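Local atomic coordinates of putative S41 protease (PDB entry 3K50), a protein that is a putative serine protease of peptidase family S41, probably cleaving peptide bonds, though its substrate and biological role are not established. Residues K254-D266 against E270-I282. Residues are numbered along the deposited sequence; the frame is centred on the assembly and turned at random.
Sequences KMNQLLALLRYSD and EANQDLTFNPELI
Leu259 and Ala260 both turn their backbone N-H toward the carbonyl oxygen of Leu275, a worked example of how a classic beta bulge takes up an extra residue and shifts the register of an antiparallel hairpin by one. Leu259 N lies 2.7 Å from Leu275 O, in the carbonyl plane, whereas the N-H of Ala260 comes in tilted from it. At the bulge Leu259 points its side chain toward segment 270-282; with its CG anti to the backbone N (chi1 176°), CD1 lies over one face of the Phe277 ring, 3.8 Å from the centroid. Lys254 CB lies over the opposite face, nearest CD2.

Beyond the bulge, Leu262 CD1 meets Leu275 CD1 at 3.8 Å on the face carrying Ala260. On the other face Arg263, bent at chi2 (-66°), brings NH1 and NH2 end-on to Asp274 OD1, with NH2 3.0 Å away on its syn lone pair. NH1 also donates to Leu262 O, which fixes the guanidinium's rotation. Ala271 CB sits 3.5 Å from the Tyr264 ring centroid, while Asn272 OD1 accepts from Tyr264 N in a nearly straight bond (173°).

Further out, strand 258-263 pairs on its other edge with strand 342-352, and Leu259 packs on helices 239-249 and 304-312. Two N-H groups of one arginine meeting Asp274 OD1 would be expected to draw negative charge toward that oxygen and favour the ionised carboxylate.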
loop_
_atom_site.group_PDB
_atom_site.type_symbol
_atom_site.label_atom_id
_atom_site.label_comp_id
_atom_site.label_asym_id
_atom_site.label_seq_id
_atom_site.Cartn_x
_atom_site.Cartn_y
_atom_site.Cartn_z
ATOM N N LYS A 254 -2.867 5.827 26.321
ATOM C CA LYS A 254 -2.440 4.486 25.938
ATOM C C LYS A 254 -0.938 4.306 25.845
ATOM O O LYS A 254 -0.457 3.187 25.602
ATOM C CB LYS A 254 -3.049 4.056 24.589
ATOM C CG LYS A 254 -4.577 4.135 24.493
ATOM C CD LYS A 254 -5.309 3.526 25.624
ATOM C CE LYS A 254 -6.817 3.646 25.406
ATOM N NZ LYS A 254 -7.628 3.261 26.577
HETATM N N MSE A 255 -0.178 5.365 26.086
HETATM C CA MSE A 255 1.236 5.240 25.972
HETATM C C MSE A 255 1.713 4.120 26.867
HETATM O O MSE A 255 1.265 4.006 28.015
HETATM C CB MSE A 255 1.945 6.535 26.333
HETATM C CG MSE A 255 1.674 7.716 25.375
HETATM SE SE MSE A 255 2.164 7.267 23.491
HETATM C CE MSE A 255 0.486 6.811 22.788
ATOM N N ASN A 256 2.619 3.307 26.300
ATOM C CA ASN A 256 3.306 2.198 26.970
ATOM C C ASN A 256 2.496 0.923 27.066
ATOM O O ASN A 256 3.006 -0.078 27.505
ATOM C CB ASN A 256 3.878 2.587 28.342
ATOM C CG ASN A 256 4.880 3.725 28.273
ATOM O OD1 ASN A 256 4.840 4.666 29.077
ATOM N ND2 ASN A 256 5.827 3.598 27.388
ATOM N N GLN A 257 1.258 0.948 26.589
ATOM C CA GLN A 257 0.433 -0.251 26.536
ATOM C C GLN A 257 0.855 -1.128 25.364
ATOM O O GLN A 257 1.437 -0.647 24.397
ATOM C CB GLN A 257 -1.060 0.155 26.488
ATOM C CG GLN A 257 -1.432 0.909 27.823
ATOM C CD GLN A 257 -2.898 1.181 28.042
ATOM O OE1 GLN A 257 -3.284 2.254 28.541
ATOM N NE2 GLN A 257 -3.706 0.247 27.690
ATOM N N LEU A 258 0.531 -2.417 25.443
ATOM C CA LEU A 258 0.867 -3.363 24.387
ATOM C C LEU A 258 0.140 -3.062 23.055
ATOM O O LEU A 258 -1.048 -2.820 23.037
ATOM C CB LEU A 258 0.542 -4.821 24.837
ATOM C CG LEU A 258 1.513 -5.436 25.884
ATOM C CD1 LEU A 258 0.864 -6.721 26.464
ATOM C CD2 LEU A 258 2.969 -5.701 25.334
ATOM N N LEU A 259 0.881 -3.076 21.954
ATOM C CA LEU A 259 0.331 -2.788 20.659
ATOM C C LEU A 259 0.292 -4.042 19.785
ATOM O O LEU A 259 -0.677 -4.303 19.102
ATOM C CB LEU A 259 1.159 -1.725 19.948
ATOM C CG LEU A 259 0.692 -1.418 18.516
ATOM C CD1 LEU A 259 -0.629 -0.672 18.529
ATOM C CD2 LEU A 259 1.823 -0.670 17.774
ATOM N N ALA A 260 1.406 -4.749 19.723
ATOM C CA ALA A 260 1.532 -5.949 18.892
ATOM C C ALA A 260 2.453 -6.974 19.497
ATOM O O ALA A 260 3.464 -6.633 20.158
ATOM C CB ALA A 260 1.993 -5.596 17.470
ATOM N N LEU A 261 2.102 -8.238 19.255
ATOM C CA LEU A 261 2.804 -9.390 19.805
ATOM C C LEU A 261 3.277 -10.160 18.608
ATOM O O LEU A 261 2.485 -10.789 17.927
ATOM C CB LEU A 261 1.863 -10.219 20.679
ATOM C CG LEU A 261 1.076 -9.596 21.853
ATOM C CD1 LEU A 261 0.286 -10.690 22.514
ATOM C CD2 LEU A 261 1.992 -8.873 22.870
ATOM N N LEU A 262 4.573 -10.055 18.316
ATOM C CA LEU A 262 5.193 -10.794 17.228
ATOM C C LEU A 262 5.616 -12.165 17.752
ATOM O O LEU A 262 6.485 -12.248 18.629
ATOM C CB LEU A 262 6.415 -10.047 16.679
ATOM C CG LEU A 262 6.158 -8.772 15.799
ATOM C CD1 LEU A 262 5.253 -7.779 16.399
ATOM C CD2 LEU A 262 7.436 -8.094 15.441
ATOM N N ARG A 263 5.006 -13.215 17.205
ATOM C CA ARG A 263 5.278 -14.590 17.580
ATOM C C ARG A 263 5.734 -15.465 16.393
ATOM O O ARG A 263 4.994 -15.707 15.428
ATOM C CB ARG A 263 4.053 -15.129 18.274
ATOM C CG ARG A 263 3.657 -14.320 19.511
ATOM C CD ARG A 263 4.718 -14.453 20.570
ATOM N NE ARG A 263 4.378 -13.864 21.874
ATOM C CZ ARG A 263 4.727 -12.644 22.272
ATOM N NH1 ARG A 263 5.415 -11.832 21.482
ATOM N NH2 ARG A 263 4.389 -12.260 23.473
ATOM N N TYR A 264 6.994 -15.877 16.484
ATOM C CA TYR A 264 7.677 -16.693 15.479
ATOM C C TYR A 264 7.427 -18.194 15.736
ATOM O O TYR A 264 6.690 -18.548 16.653
ATOM C CB TYR A 264 9.167 -16.352 15.509
ATOM C CG TYR A 264 9.457 -14.958 14.984
ATOM C CD1 TYR A 264 9.203 -13.832 15.756
ATOM C CD2 TYR A 264 10.046 -14.775 13.751
ATOM C CE1 TYR A 264 9.470 -12.551 15.303
ATOM C CE2 TYR A 264 10.314 -13.467 13.282
ATOM C CZ TYR A 264 10.017 -12.378 14.069
ATOM O OH TYR A 264 10.279 -11.102 13.616
ATOM N N SER A 265 8.067 -19.072 14.964
ATOM C CA SER A 265 7.877 -20.533 15.100
ATOM C C SER A 265 8.640 -21.012 16.326
ATOM O O SER A 265 9.391 -20.245 16.905
ATOM C CB SER A 265 8.443 -21.268 13.896
ATOM O OG SER A 265 9.901 -21.298 13.968
ATOM N N ASP A 266 8.486 -22.278 16.694
ATOM C CA ASP A 266 9.222 -22.829 17.843
ATOM C C ASP A 266 10.736 -22.890 17.664
ATOM O O ASP A 266 11.417 -23.163 18.603
ATOM C CB ASP A 266 8.653 -24.157 18.328
ATOM C CG ASP A 266 8.600 -25.263 17.258
ATOM O OD1 ASP A 266 9.326 -25.226 16.256
ATOM O OD2 ASP A 266 7.793 -26.200 17.480
ATOM N N GLU A 270 13.559 -16.666 20.124
ATOM C CA GLU A 270 14.487 -15.551 20.341
ATOM C C GLU A 270 14.041 -14.289 19.625
ATOM O O GLU A 270 14.287 -13.181 20.146
ATOM C CB GLU A 270 15.907 -15.928 19.845
ATOM C CG GLU A 270 15.962 -16.022 18.237
ATOM C CD GLU A 270 16.887 -17.098 17.636
ATOM O OE1 GLU A 270 18.088 -16.811 17.383
ATOM O OE2 GLU A 270 16.381 -18.213 17.335
ATOM N N ALA A 271 13.371 -14.429 18.470
ATOM C CA ALA A 271 12.907 -13.247 17.695
ATOM C C ALA A 271 11.606 -12.627 18.200
ATOM O O ALA A 271 11.259 -11.517 17.820
ATOM C CB ALA A 271 12.794 -13.593 16.188
ATOM N N ASN A 272 10.881 -13.310 19.069
ATOM C CA ASN A 272 9.591 -12.815 19.531
ATOM C C ASN A 272 9.777 -11.420 20.082
ATOM O O ASN A 272 10.820 -11.127 20.708
ATOM C CB ASN A 272 8.981 -13.743 20.610
ATOM C CG ASN A 272 8.475 -15.050 20.074
ATOM O OD1 ASN A 272 8.565 -15.322 18.882
ATOM N ND2 ASN A 272 7.965 -15.905 20.968
ATOM N N GLN A 273 8.772 -10.566 19.872
ATOM C CA GLN A 273 8.817 -9.181 20.302
ATOM C C GLN A 273 7.473 -8.673 20.706
ATOM O O GLN A 273 6.491 -8.976 20.020
ATOM C CB GLN A 273 9.203 -8.240 19.163
ATOM C CG GLN A 273 10.558 -7.957 18.936
ATOM C CD GLN A 273 10.735 -6.802 17.942
ATOM O OE1 GLN A 273 10.579 -6.987 16.740
ATOM N NE2 GLN A 273 11.106 -5.625 18.451
ATOM N N ASP A 274 7.458 -7.823 21.749
ATOM C CA ASP A 274 6.250 -7.158 22.262
ATOM C C ASP A 274 6.415 -5.683 21.927
ATOM O O ASP A 274 7.227 -4.975 22.554
ATOM C CB ASP A 274 6.102 -7.304 23.809
ATOM C CG ASP A 274 5.718 -8.710 24.239
ATOM O OD1 ASP A 274 5.265 -9.393 23.358
ATOM O OD2 ASP A 274 5.762 -9.135 25.428
ATOM N N LEU A 275 5.688 -5.215 20.939
ATOM C CA LEU A 275 5.712 -3.784 20.586
ATOM C C LEU A 275 4.652 -3.065 21.406
ATOM O O LEU A 275 3.507 -3.525 21.555
ATOM C CB LEU A 275 5.459 -3.597 19.104
ATOM C CG LEU A 275 6.417 -4.348 18.138
ATOM C CD1 LEU A 275 6.081 -4.070 16.747
ATOM C CD2 LEU A 275 7.937 -4.023 18.426
ATOM N N THR A 276 5.035 -1.917 21.937
ATOM C CA THR A 276 4.122 -1.055 22.639
ATOM C C THR A 276 3.851 0.262 21.909
ATOM O O THR A 276 4.520 0.605 20.920
ATOM C CB THR A 276 4.710 -0.657 24.012
ATOM O OG1 THR A 276 5.868 0.209 23.814
ATOM C CG2 THR A 276 5.059 -1.892 24.812
ATOM N N PHE A 277 2.856 0.997 22.412
ATOM C CA PHE A 277 2.676 2.369 22.032
ATOM C C PHE A 277 3.878 3.015 22.740
ATOM O O PHE A 277 3.882 3.155 23.956
ATOM C CB PHE A 277 1.353 2.947 22.519
ATOM C CG PHE A 277 0.111 2.398 21.830
ATOM C CD1 PHE A 277 -0.290 2.864 20.606
ATOM C CD2 PHE A 277 -0.703 1.505 22.478
ATOM C CE1 PHE A 277 -1.447 2.387 19.998
ATOM C CE2 PHE A 277 -1.836 1.053 21.901
ATOM C CZ PHE A 277 -2.219 1.472 20.663
ATOM N N ASN A 278 4.923 3.374 21.992
ATOM C CA ASN A 278 6.195 3.799 22.610
ATOM C C ASN A 278 6.497 5.274 22.404
ATOM O O ASN A 278 6.967 5.667 21.336
ATOM C CB ASN A 278 7.318 2.923 22.051
ATOM C CG ASN A 278 8.653 3.151 22.705
ATOM O OD1 ASN A 278 8.872 4.063 23.543
ATOM N ND2 ASN A 278 9.589 2.297 22.326
ATOM N N PRO A 279 6.288 6.086 23.451
ATOM C CA PRO A 279 6.434 7.515 23.284
ATOM C C PRO A 279 7.845 8.001 22.985
ATOM O O PRO A 279 8.016 9.093 22.426
ATOM C CB PRO A 279 5.883 8.092 24.602
ATOM C CG PRO A 279 6.138 7.011 25.617
ATOM C CD PRO A 279 5.927 5.716 24.838
ATOM N N GLU A 280 8.859 7.185 23.266
ATOM C CA GLU A 280 10.236 7.571 22.909
ATOM C C GLU A 280 10.455 7.542 21.378
ATOM O O GLU A 280 11.438 8.066 20.885
ATOM C CB GLU A 280 11.245 6.651 23.580
ATOM C CG GLU A 280 11.552 6.969 25.039
ATOM C CD GLU A 280 10.475 6.570 25.999
ATOM O OE1 GLU A 280 9.905 5.465 25.828
ATOM O OE2 GLU A 280 10.221 7.350 26.961
ATOM N N LEU A 281 9.563 6.876 20.658
ATOM C CA LEU A 281 9.594 6.886 19.198
ATOM C C LEU A 281 9.089 8.166 18.577
ATOM O O LEU A 281 9.424 8.433 17.428
ATOM C CB LEU A 281 8.744 5.760 18.592
ATOM C CG LEU A 281 9.188 4.286 18.676
ATOM C CD1 LEU A 281 8.070 3.476 18.077
ATOM C CD2 LEU A 281 10.519 3.982 17.920
ATOM N N ILE A 282 8.376 9.006 19.329
ATOM C CA ILE A 282 7.751 10.196 18.715
ATOM C C ILE A 282 8.816 11.173 18.222
ATOM O O ILE A 282 8.707 11.709 17.095
ATOM C CB ILE A 282 6.751 10.848 19.695
ATOM C CG1 ILE A 282 5.577 9.856 20.001
ATOM C CG2 ILE A 282 6.255 12.219 19.215
ATOM C CD1 ILE A 282 4.664 10.285 21.106
HETATM O O HOH W 1 6.746 1.675 25.871
HETATM O O HOH W 2 8.195 5.004 27.823
HETATM O O HOH W 3 11.220 -9.769 15.735
HETATM O O HOH W 4 6.021 -18.087 19.469
#